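Local coordinates for pyoverdine biosynthesis protein PvcB (Pseudomonas aeruginosa, PDB 4YLM), which catalyses the iron- and 2-oxoglutarate-dependent oxidation of tyrosine isonitrile in the biosynthesis of paerucumarin, at residues Leu111-Met116 against Ile194-Glu199; Glu123-His128 against Val252-Leu257; Leu59-Ala64 against Tyr242-Arg247. One frame throughout, in Å; residues are numbered along the deposited sequence.

Contact 1. Residues Leu111-Met116 against Ile194-Glu199; sequences LHWDGM and ILRFCE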
loop_
_atom_site.group_PDB
_atom_site.type_symbol
_atom_site.label_atom_id
_atom_site.label_comp_id
_atom_site.label_asym_id
_atom_site.label_seq_id
_atom_site.Cartn_x
_atom_site.Cartn_y
_atom_site.Cartn_z
ATOM N N LEU A 111 -15.690 28.458 -0.626
ATOM C CA LEU A 111 -14.822 27.396 -0.127
ATOM C C LEU A 111 -15.124 27.057 1.332
ATOM O O LEU A 111 -15.331 27.941 2.155
ATOM C CB LEU A 111 -13.355 27.801 -0.290
ATOM C CG LEU A 111 -12.882 27.911 -1.741
ATOM C CD1 LEU A 111 -11.445 28.434 -1.810
ATOM C CD2 LEU A 111 -12.997 26.547 -2.445
ATOM N N HIS A 112 -15.174 25.764 1.645
ATOM C CA HIS A 112 -15.376 25.323 3.021
ATOM C C HIS A 112 -14.926 23.864 3.144
ATOM O O HIS A 112 -14.378 23.304 2.198
ATOM C CB HIS A 112 -16.847 25.492 3.448
ATOM C CG HIS A 112 -17.807 24.654 2.664
ATOM N ND1 HIS A 112 -18.100 24.899 1.340
ATOM C CD2 HIS A 112 -18.535 23.566 3.016
ATOM C CE1 HIS A 112 -18.958 23.991 0.905
ATOM N NE2 HIS A 112 -19.236 23.170 1.902
ATOM N N TRP A 113 -15.135 23.259 4.307
ATOM C CA TRP A 113 -14.875 21.827 4.455
ATOM C C TRP A 113 -16.095 21.102 5.008
ATOM O O TRP A 113 -16.949 21.718 5.645
ATOM C CB TRP A 113 -13.624 21.568 5.307
ATOM C CG TRP A 113 -13.698 21.851 6.800
ATOM C CD1 TRP A 113 -13.828 20.924 7.798
ATOM C CD2 TRP A 113 -13.563 23.122 7.456
ATOM N NE1 TRP A 113 -13.808 21.540 9.027
ATOM C CE2 TRP A 113 -13.651 22.888 8.846
ATOM C CE3 TRP A 113 -13.401 24.438 7.003
ATOM C CZ2 TRP A 113 -13.575 23.921 9.791
ATOM C CZ3 TRP A 113 -13.324 25.460 7.937
ATOM C CH2 TRP A 113 -13.408 25.197 9.317
ATOM N N ASP A 114 -16.184 19.801 4.751
ATOM C CA ASP A 114 -17.304 19.000 5.240
ATOM C C ASP A 114 -17.090 18.629 6.692
ATOM O O ASP A 114 -15.956 18.353 7.119
ATOM C CB ASP A 114 -17.488 17.723 4.404
ATOM C CG ASP A 114 -18.216 17.979 3.106
ATOM O OD1 ASP A 114 -18.621 19.143 2.878
ATOM O OD2 ASP A 114 -18.396 17.020 2.319
ATOM N N GLY A 115 -18.182 18.631 7.453
ATOM C CA GLY A 115 -18.139 18.216 8.840
ATOM C C GLY A 115 -17.887 19.326 9.845
ATOM O O GLY A 115 -17.731 19.060 11.034
ATOM N N MET A 116 -17.839 20.567 9.370
ATOM C CA MET A 116 -17.561 21.723 10.227
ATOM C C MET A 116 -18.417 21.743 11.491
ATOM O O MET A 116 -17.944 22.105 12.570
ATOM C CB MET A 116 -17.850 23.019 9.475
ATOM C CG MET A 116 -17.014 23.275 8.247
ATOM S SD MET A 116 -17.575 24.813 7.479
ATOM C CE MET A 116 -17.569 25.883 8.930
ATOM N N ILE A 194 -1.934 23.099 7.124
ATOM C CA ILE A 194 -3.084 23.240 6.241
ATOM C C ILE A 194 -3.813 24.538 6.597
ATOM O O ILE A 194 -3.464 25.202 7.571
ATOM C CB ILE A 194 -4.083 22.082 6.433
ATOM C CG1 ILE A 194 -4.512 22.005 7.906
ATOM C CG2 ILE A 194 -3.483 20.723 5.932
ATOM C CD1 ILE A 194 -5.749 21.090 8.150
ATOM N N LEU A 195 -4.828 24.884 5.813
ATOM C CA LEU A 195 -5.740 25.957 6.181
ATOM C C LEU A 195 -7.112 25.364 6.487
ATOM O O LEU A 195 -7.549 24.410 5.830
ATOM C CB LEU A 195 -5.862 26.976 5.048
ATOM C CG LEU A 195 -4.582 27.650 4.541
ATOM C CD1 LEU A 195 -4.890 28.523 3.342
ATOM C CD2 LEU A 195 -3.928 28.481 5.652
ATOM N N ARG A 196 -7.782 25.919 7.492
ATOM C CA ARG A 196 -9.211 25.658 7.693
ATOM C C ARG A 196 -9.900 27.020 7.625
ATOM O O ARG A 196 -9.691 27.865 8.481
ATOM C CB ARG A 196 -9.474 24.988 9.047
ATOM C CG ARG A 196 -8.897 23.580 9.183
ATOM C CD ARG A 196 -9.612 22.551 8.286
ATOM N NE ARG A 196 -9.128 22.567 6.904
ATOM C CZ ARG A 196 -9.505 21.696 5.965
ATOM N NH1 ARG A 196 -10.380 20.737 6.250
ATOM N NH2 ARG A 196 -9.008 21.781 4.736
ATOM N N PHE A 197 -10.701 27.225 6.588
ATOM C CA PHE A 197 -11.302 28.515 6.320
ATOM C C PHE A 197 -12.667 28.252 5.719
ATOM O O PHE A 197 -12.790 27.448 4.802
ATOM C CB PHE A 197 -10.418 29.273 5.327
ATOM C CG PHE A 197 -10.998 30.584 4.826
ATOM C CD1 PHE A 197 -11.463 31.546 5.709
ATOM C CD2 PHE A 197 -11.005 30.870 3.469
ATOM C CE1 PHE A 197 -11.965 32.762 5.242
ATOM C CE2 PHE A 197 -11.491 32.082 2.994
ATOM C CZ PHE A 197 -11.974 33.027 3.882
ATOM N N CYS A 198 -13.699 28.891 6.267
ATOM C CA CYS A 198 -15.011 28.875 5.633
ATOM C C CYS A 198 -15.217 30.265 5.051
ATOM O O CYS A 198 -15.254 31.252 5.783
ATOM C CB CYS A 198 -16.116 28.518 6.635
ATOM S SG CYS A 198 -17.787 28.380 5.882
ATOM N N GLU A 199 -15.308 30.339 3.728
ATOM C CA GLU A 199 -15.307 31.612 3.028
ATOM C C GLU A 199 -16.702 32.248 3.052
ATOM O O GLU A 199 -17.700 31.549 2.908
ATOM C CB GLU A 199 -14.849 31.395 1.582
ATOM C CG GLU A 199 -14.780 32.658 0.754
ATOM C CD GLU A 199 -14.596 32.378 -0.721
ATOM O OE1 GLU A 199 -14.696 31.192 -1.128
ATOM O OE2 GLU A 199 -14.366 33.351 -1.480
#
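The H-X-D sequence of the facial triad of two histidines and one carboxylate, the iron site of this oxygenase family, meets a second loop here: W113, its central residue, packs on R196, and H112 on C198. Both faces of the W113 indole are occupied. M116 CG of the same loop lies over one, and R196 CD over the other, 4.1 Å from the centroid of the five-membered ring and 13° off its normal. Bends at chi2 and chi3 fold the arginine over the indole, bringing R196 CZ to 4.7 Å from the centroid of the W113 five-membered ring, an off-centre cation-pi contact. R196 NE donates to L195 O at 2.7 Å, while NH1 and NH2 are taken up by N256 O and L259 O. W113 CZ3 comes within 3.4 Å of F197 N, which approaches obliquely; C198 N lies at the ring edge, near its plane.

H112 and D114 are assigned as iron ligands together with H261, and the backbone of H112 is hydrogen-bonded to that of H261 in strand 259-263. The imidazole leads away from 194-199, its ND1 bonded to P110 O, while H112 CB rests on C198 SG at 3.9 Å. On the same cysteine, CB is touched by the M116 methyl, CE. L111 is gripped twice: L111 O accepts from E199 N at 2.9 Å, and L111 N donates to E199 OE1 at 3.0 Å and 168°. E199 OE1 receives it on its anti lone pair and also bonds Y236 OH; OE2 forms a salt bridge to R232.

Contact 2. Residues Glu123-His128 against Val252-Leu257; sequences EFQVFH and VIADNL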
loop_
_atom_site.group_PDB
_atom_site.type_symbol
_atom_site.label_atom_id
_atom_site.label_comp_id
_atom_site.label_asym_id
_atom_site.label_seq_id
_atom_site.Cartn_x
_atom_site.Cartn_y
_atom_site.Cartn_z
ATOM N N GLU A 123 -12.748 11.942 6.612
ATOM C CA GLU A 123 -11.481 12.178 5.920
ATOM C C GLU A 123 -11.680 12.371 4.417
ATOM O O GLU A 123 -11.056 13.239 3.815
ATOM C CB GLU A 123 -10.453 11.060 6.192
ATOM C CG GLU A 123 -9.119 11.289 5.455
ATOM C CD GLU A 123 -7.992 10.370 5.924
ATOM O OE1 GLU A 123 -8.280 9.356 6.597
ATOM O OE2 GLU A 123 -6.816 10.668 5.614
ATOM N N PHE A 124 -12.545 11.559 3.812
ATOM C CA PHE A 124 -12.740 11.590 2.367
ATOM C C PHE A 124 -14.185 11.844 1.964
ATOM O O PHE A 124 -15.131 11.384 2.634
ATOM C CB PHE A 124 -12.341 10.249 1.723
ATOM C CG PHE A 124 -10.910 9.832 1.981
ATOM C CD1 PHE A 124 -9.845 10.553 1.444
ATOM C CD2 PHE A 124 -10.636 8.708 2.752
ATOM C CE1 PHE A 124 -8.511 10.151 1.686
ATOM C CE2 PHE A 124 -9.314 8.302 2.997
ATOM C CZ PHE A 124 -8.258 9.025 2.465
ATOM N N GLN A 125 -14.338 12.538 0.835
ATOM C CA GLN A 125 -15.575 12.526 0.060
ATOM C C GLN A 125 -15.345 11.597 -1.136
ATOM O O GLN A 125 -14.321 11.691 -1.808
ATOM C CB GLN A 125 -15.911 13.936 -0.463
ATOM C CG GLN A 125 -16.014 15.034 0.598
ATOM C CD GLN A 125 -15.679 16.414 0.030
ATOM O OE1 GLN A 125 -14.693 16.575 -0.688
ATOM N NE2 GLN A 125 -16.510 17.401 0.329
ATOM N N VAL A 126 -16.277 10.679 -1.380
ATOM C CA VAL A 126 -16.263 9.869 -2.584
ATOM C C VAL A 126 -17.479 10.289 -3.413
ATOM O O VAL A 126 -18.616 10.176 -2.954
ATOM C CB VAL A 126 -16.336 8.364 -2.265
ATOM C CG1 VAL A 126 -16.439 7.543 -3.551
ATOM C CG2 VAL A 126 -15.097 7.938 -1.456
ATOM N N PHE A 127 -17.232 10.806 -4.613
ATOM C CA PHE A 127 -18.310 11.244 -5.502
ATOM C C PHE A 127 -18.377 10.321 -6.706
ATOM O O PHE A 127 -17.382 10.128 -7.389
ATOM C CB PHE A 127 -18.044 12.647 -6.058
ATOM C CG PHE A 127 -18.062 13.750 -5.038
ATOM C CD1 PHE A 127 -19.248 14.387 -4.701
ATOM C CD2 PHE A 127 -16.883 14.203 -4.470
ATOM C CE1 PHE A 127 -19.260 15.443 -3.778
ATOM C CE2 PHE A 127 -16.885 15.245 -3.551
ATOM C CZ PHE A 127 -18.077 15.875 -3.212
ATOM N N HIS A 128 -19.551 9.769 -6.984
ATOM C CA HIS A 128 -19.765 9.053 -8.226
ATOM C C HIS A 128 -20.678 9.909 -9.118
ATOM O O HIS A 128 -21.765 10.295 -8.693
ATOM C CB HIS A 128 -20.435 7.718 -7.946
ATOM C CG HIS A 128 -20.839 6.969 -9.180
ATOM N ND1 HIS A 128 -21.967 6.172 -9.231
ATOM C CD2 HIS A 128 -20.266 6.887 -10.404
ATOM C CE1 HIS A 128 -22.070 5.637 -10.435
ATOM N NE2 HIS A 128 -21.051 6.053 -11.166
ATOM N N VAL A 252 -14.631 10.405 -8.074
ATOM C CA VAL A 252 -13.711 11.368 -7.515
ATOM C C VAL A 252 -13.575 11.094 -6.027
ATOM O O VAL A 252 -14.567 10.872 -5.326
ATOM C CB VAL A 252 -14.191 12.829 -7.763
ATOM C CG1 VAL A 252 -13.424 13.827 -6.892
ATOM C CG2 VAL A 252 -14.082 13.176 -9.253
ATOM N N ILE A 253 -12.337 11.083 -5.558
ATOM C CA ILE A 253 -12.066 10.879 -4.148
ATOM C C ILE A 253 -11.264 12.074 -3.686
ATOM O O ILE A 253 -10.177 12.304 -4.192
ATOM C CB ILE A 253 -11.229 9.601 -3.934
ATOM C CG1 ILE A 253 -11.982 8.376 -4.481
ATOM C CG2 ILE A 253 -10.892 9.443 -2.453
ATOM C CD1 ILE A 253 -11.093 7.118 -4.597
ATOM N N ALA A 254 -11.803 12.826 -2.725
ATOM C CA ALA A 254 -11.207 14.078 -2.271
ATOM C C ALA A 254 -10.784 13.972 -0.812
ATOM O O ALA A 254 -11.512 13.406 0.007
ATOM C CB ALA A 254 -12.231 15.244 -2.452
ATOM N N ASP A 255 -9.602 14.506 -0.505
ATOM C CA ASP A 255 -9.059 14.573 0.850
ATOM C C ASP A 255 -9.655 15.794 1.554
ATOM O O ASP A 255 -9.130 16.905 1.446
ATOM C CB ASP A 255 -7.515 14.672 0.772
ATOM C CG ASP A 255 -6.839 14.800 2.129
ATOM O OD1 ASP A 255 -7.516 14.724 3.181
ATOM O OD2 ASP A 255 -5.587 14.977 2.138
ATOM N N ASN A 256 -10.760 15.574 2.264
ATOM C CA ASN A 256 -11.470 16.637 2.974
ATOM C C ASN A 256 -10.667 17.271 4.118
ATOM O O ASN A 256 -11.025 18.344 4.595
ATOM C CB ASN A 256 -12.810 16.093 3.502
ATOM C CG ASN A 256 -13.627 17.144 4.234
ATOM O OD1 ASN A 256 -14.052 18.156 3.653
ATOM N ND2 ASN A 256 -13.878 16.894 5.512
ATOM N N LEU A 257 -9.590 16.613 4.565
ATOM C CA LEU A 257 -8.786 17.140 5.675
ATOM C C LEU A 257 -7.739 18.151 5.207
ATOM O O LEU A 257 -7.186 18.902 6.015
ATOM C CB LEU A 257 -8.109 16.004 6.472
ATOM C CG LEU A 257 -9.049 14.909 7.009
ATOM C CD1 LEU A 257 -8.279 13.900 7.871
ATOM C CD2 LEU A 257 -10.209 15.532 7.817
HETATM O O HOH W 1 -6.032 13.266 4.985
#
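F124 and A254 fit edge to carbonyl: A254 O lies in the plane of the phenyl ring at its rim, 3.6 Å from F124 CD1. E123 CG sits over the centre of one face of that ring. E123 is itself a bump against L257, whose CD1 meets E123 CG at 3.7 Å as the two side chains cross at about a right angle. On the face shared by Q125, A254, F127 and V252, the small A254 leaves room for the Q125 amide: OE1 lies 3.3 Å from A254 CB, while NE2 turns to D114. F127 CB and V252 CB face each other at 4.2 Å.

Segments 124-128 and 252-255 run antiparallel, their axes at 163°, with Q125-A254 and F127-V252 as hydrogen-bonded pairs. N256 N extends the bonding to E123 O (2.8 Å), and a water donates to both E123 OE2 and D255 OD1. E123 OE2 also forms a salt bridge with R53, and D255 OD2 bonds T258 OG1 and H56 ND1. D255 OD1 takes L257 N, an Asx turn. E123 and F124 form a classic beta bulge opposite I279 of strand 272-286, which flanks 123-128; strand 57-60 flanks 252-255, and helix 45-55 packs over F124 and I253.

Contact 3. Residues Leu59-Ala64 against Tyr242-Arg247; sequences LLRGFA and YAHRWR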
loop_
_atom_site.group_PDB
_atom_site.type_symbol
_atom_site.label_atom_id
_atom_site.label_comp_id
_atom_site.label_asym_id
_atom_site.label_seq_id
_atom_site.Cartn_x
_atom_site.Cartn_y
_atom_site.Cartn_z
ATOM N N LEU A 59 -9.090 11.635 -9.684
ATOM C CA LEU A 59 -10.147 11.554 -10.674
ATOM C C LEU A 59 -9.972 10.231 -11.392
ATOM O O LEU A 59 -8.985 10.037 -12.084
ATOM C CB LEU A 59 -10.051 12.724 -11.666
ATOM C CG LEU A 59 -10.870 12.607 -12.959
ATOM C CD1 LEU A 59 -12.351 12.391 -12.641
ATOM C CD2 LEU A 59 -10.667 13.847 -13.878
ATOM N N LEU A 60 -10.885 9.292 -11.162
ATOM C CA LEU A 60 -10.893 8.048 -11.928
ATOM C C LEU A 60 -11.888 8.231 -13.063
ATOM O O LEU A 60 -13.094 8.390 -12.826
ATOM C CB LEU A 60 -11.306 6.856 -11.063
ATOM C CG LEU A 60 -10.288 6.406 -10.008
ATOM C CD1 LEU A 60 -10.237 7.371 -8.853
ATOM C CD2 LEU A 60 -10.661 5.003 -9.512
ATOM N N ARG A 61 -11.386 8.205 -14.293
ATOM C CA ARG A 61 -12.206 8.564 -15.449
ATOM C C ARG A 61 -12.138 7.504 -16.522
ATOM O O ARG A 61 -11.056 7.047 -16.897
ATOM C CB ARG A 61 -11.767 9.934 -16.009
ATOM C CG ARG A 61 -12.456 10.342 -17.321
ATOM C CD ARG A 61 -12.310 11.851 -17.578
ATOM N NE ARG A 61 -13.214 12.643 -16.751
ATOM C CZ ARG A 61 -13.334 13.968 -16.818
ATOM N NH1 ARG A 61 -12.581 14.670 -17.663
ATOM N NH2 ARG A 61 -14.200 14.593 -16.030
ATOM N N GLY A 62 -13.301 7.099 -17.014
ATOM C CA GLY A 62 -13.369 6.138 -18.094
ATOM C C GLY A 62 -13.513 4.708 -17.590
ATOM O O GLY A 62 -13.434 3.757 -18.371
ATOM N N PHE A 63 -13.714 4.542 -16.284
ATOM C CA PHE A 63 -13.925 3.193 -15.728
ATOM C C PHE A 63 -15.413 2.858 -15.810
ATOM O O PHE A 63 -16.249 3.755 -15.802
ATOM C CB PHE A 63 -13.496 3.121 -14.250
ATOM C CG PHE A 63 -12.007 3.223 -14.035
ATOM C CD1 PHE A 63 -11.242 2.079 -13.843
ATOM C CD2 PHE A 63 -11.379 4.458 -14.006
ATOM C CE1 PHE A 63 -9.866 2.164 -13.643
ATOM C CE2 PHE A 63 -10.005 4.559 -13.812
ATOM C CZ PHE A 63 -9.243 3.412 -13.629
ATOM N N ALA A 64 -15.750 1.577 -15.876
ATOM C CA ALA A 64 -17.135 1.179 -15.647
ATOM C C ALA A 64 -17.324 1.427 -14.163
ATOM O O ALA A 64 -16.415 1.174 -13.362
ATOM C CB ALA A 64 -17.337 -0.310 -15.964
ATOM N N TYR A 242 -8.617 23.935 -8.487
ATOM C CA TYR A 242 -9.053 23.109 -9.609
ATOM C C TYR A 242 -10.579 23.097 -9.698
ATOM O O TYR A 242 -11.271 22.859 -8.704
ATOM C CB TYR A 242 -8.522 21.670 -9.442
ATOM C CG TYR A 242 -9.129 20.671 -10.404
ATOM C CD1 TYR A 242 -8.688 20.591 -11.715
ATOM C CD2 TYR A 242 -10.137 19.800 -9.996
ATOM C CE1 TYR A 242 -9.241 19.682 -12.607
ATOM C CE2 TYR A 242 -10.698 18.876 -10.884
ATOM C CZ TYR A 242 -10.244 18.826 -12.183
ATOM O OH TYR A 242 -10.784 17.929 -13.076
ATOM N N ALA A 243 -11.105 23.340 -10.893
ATOM C CA ALA A 243 -12.544 23.302 -11.112
ATOM C C ALA A 243 -12.873 22.085 -11.964
ATOM O O ALA A 243 -12.363 21.943 -13.079
ATOM C CB ALA A 243 -13.020 24.604 -11.788
ATOM N N HIS A 244 -13.708 21.193 -11.429
ATOM C CA HIS A 244 -14.016 19.935 -12.108
ATOM C C HIS A 244 -15.273 19.956 -12.963
ATOM O O HIS A 244 -16.369 20.232 -12.468
ATOM C CB HIS A 244 -14.145 18.776 -11.109
ATOM C CG HIS A 244 -14.254 17.438 -11.772
ATOM N ND1 HIS A 244 -13.260 16.934 -12.583
ATOM C CD2 HIS A 244 -15.247 16.518 -11.776
ATOM C CE1 HIS A 244 -13.633 15.756 -13.052
ATOM N NE2 HIS A 244 -14.832 15.479 -12.572
ATOM N N ARG A 245 -15.108 19.609 -14.235
ATOM C CA ARG A 245 -16.220 19.408 -15.154
ATOM C C ARG A 245 -16.603 17.928 -15.143
ATOM O O ARG A 245 -15.868 17.094 -15.664
ATOM C CB ARG A 245 -15.781 19.821 -16.564
ATOM C CG ARG A 245 -16.814 19.604 -17.665
ATOM C CD ARG A 245 -17.804 20.758 -17.736
ATOM N NE ARG A 245 -17.135 22.036 -17.981
ATOM C CZ ARG A 245 -17.671 23.227 -17.719
ATOM N NH1 ARG A 245 -18.889 23.309 -17.194
ATOM N NH2 ARG A 245 -16.984 24.335 -17.971
ATOM N N TRP A 246 -17.749 17.599 -14.557
ATOM C CA TRP A 246 -18.154 16.201 -14.407
ATOM C C TRP A 246 -18.430 15.475 -15.723
ATOM O O TRP A 246 -19.027 16.039 -16.643
ATOM C CB TRP A 246 -19.397 16.111 -13.522
ATOM C CG TRP A 246 -19.145 16.545 -12.120
ATOM C CD1 TRP A 246 -19.456 17.752 -11.561
ATOM C CD2 TRP A 246 -18.508 15.777 -11.094
ATOM N NE1 TRP A 246 -19.057 17.779 -10.243
ATOM C CE2 TRP A 246 -18.471 16.576 -9.936
ATOM C CE3 TRP A 246 -17.959 14.490 -11.046
ATOM C CZ2 TRP A 246 -17.915 16.130 -8.740
ATOM C CZ3 TRP A 246 -17.406 14.048 -9.853
ATOM C CH2 TRP A 246 -17.385 14.867 -8.720
ATOM N N ARG A 247 -18.008 14.212 -15.801
ATOM C CA ARG A 247 -18.428 13.332 -16.889
ATOM C C ARG A 247 -19.035 12.077 -16.298
ATOM O O ARG A 247 -18.644 11.633 -15.207
ATOM C CB ARG A 247 -17.256 12.951 -17.792
ATOM C CG ARG A 247 -16.432 14.138 -18.270
ATOM C CD ARG A 247 -16.414 14.211 -19.785
ATOM N NE ARG A 247 -15.064 14.424 -20.313
ATOM C CZ ARG A 247 -14.522 15.620 -20.538
ATOM N NH1 ARG A 247 -15.209 16.734 -20.273
ATOM N NH2 ARG A 247 -13.288 15.704 -21.027
#
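L59 meets H244 where the two beta-sheets of the core approach each other, consistent with the double-stranded beta-helix (jelly-roll) of this dioxygenase family: L59 is on strand 57-60 of the large mixed sheet, and H244 ends strand 241-244 of the three-stranded one. Both methyls of L59, CD1 and CD2, come to within 3.6 Å of H244 CE1 from the same side of the ring, obliquely. The imidazole is fixed from within its own segment. Y242 OH lies in its plane and shares a 2.7 Å hydrogen bond with H244 ND1, while H244 CD2 stands 3.4 Å above the plane of the W246 indole, over its centre.

Further along, R61 carries most of the polar contact. A bend at chi3 (-77°) swings its guanidinium across to 242-247, where it is sandwiched. L59 CD2 sits over the middle of one face, 3.9 Å above the plane of R61, and R247 CG presses on the opposite face nearer the rim. In the guanidinium plane itself, R61 NH2 donates to R245 O at 3.0 Å, with a somewhat bent N-H...O angle of 137°. The same nitrogen forms a salt bridge with D250 OD2, an oxygen that also accepts from H244 NE2 and from R247 N; this carboxylate therefore ties the arginine, the histidine and the backbone of the second segment together, and probably offsets part of the local positive charge.

Beyond CG, the R247 chain bends so that its own guanidinium stacks on that of R61, centres 4.2 Å apart and planes at 24°, with R61 NH1 lying 3.6 Å from R247 NH2.

In the fold
Contacts 1 and 2, centres 14 Å apart, meet at the iron site: D114 OD2 is 2.8 Å from Q125 NE2, and D114 N is 2.9 Å from N256 OD1, both probable hydrogen bonds. Q125 and N256 of contact 2 thus form a second shell around D114, an assigned iron ligand in the 111-116 loop; the Q125 side chain is also about 3 Å from that of H261. Contact 3 lies 13 Å from contact 2, centre to centre, and reaches it through W246, whose CZ3 is 3.5 Å from V252 CG2. It is remote from contact 1, centres 23 Å apart on opposite sides of the chain's centre, and the W246 side chain remains about 9 Å from that of H261.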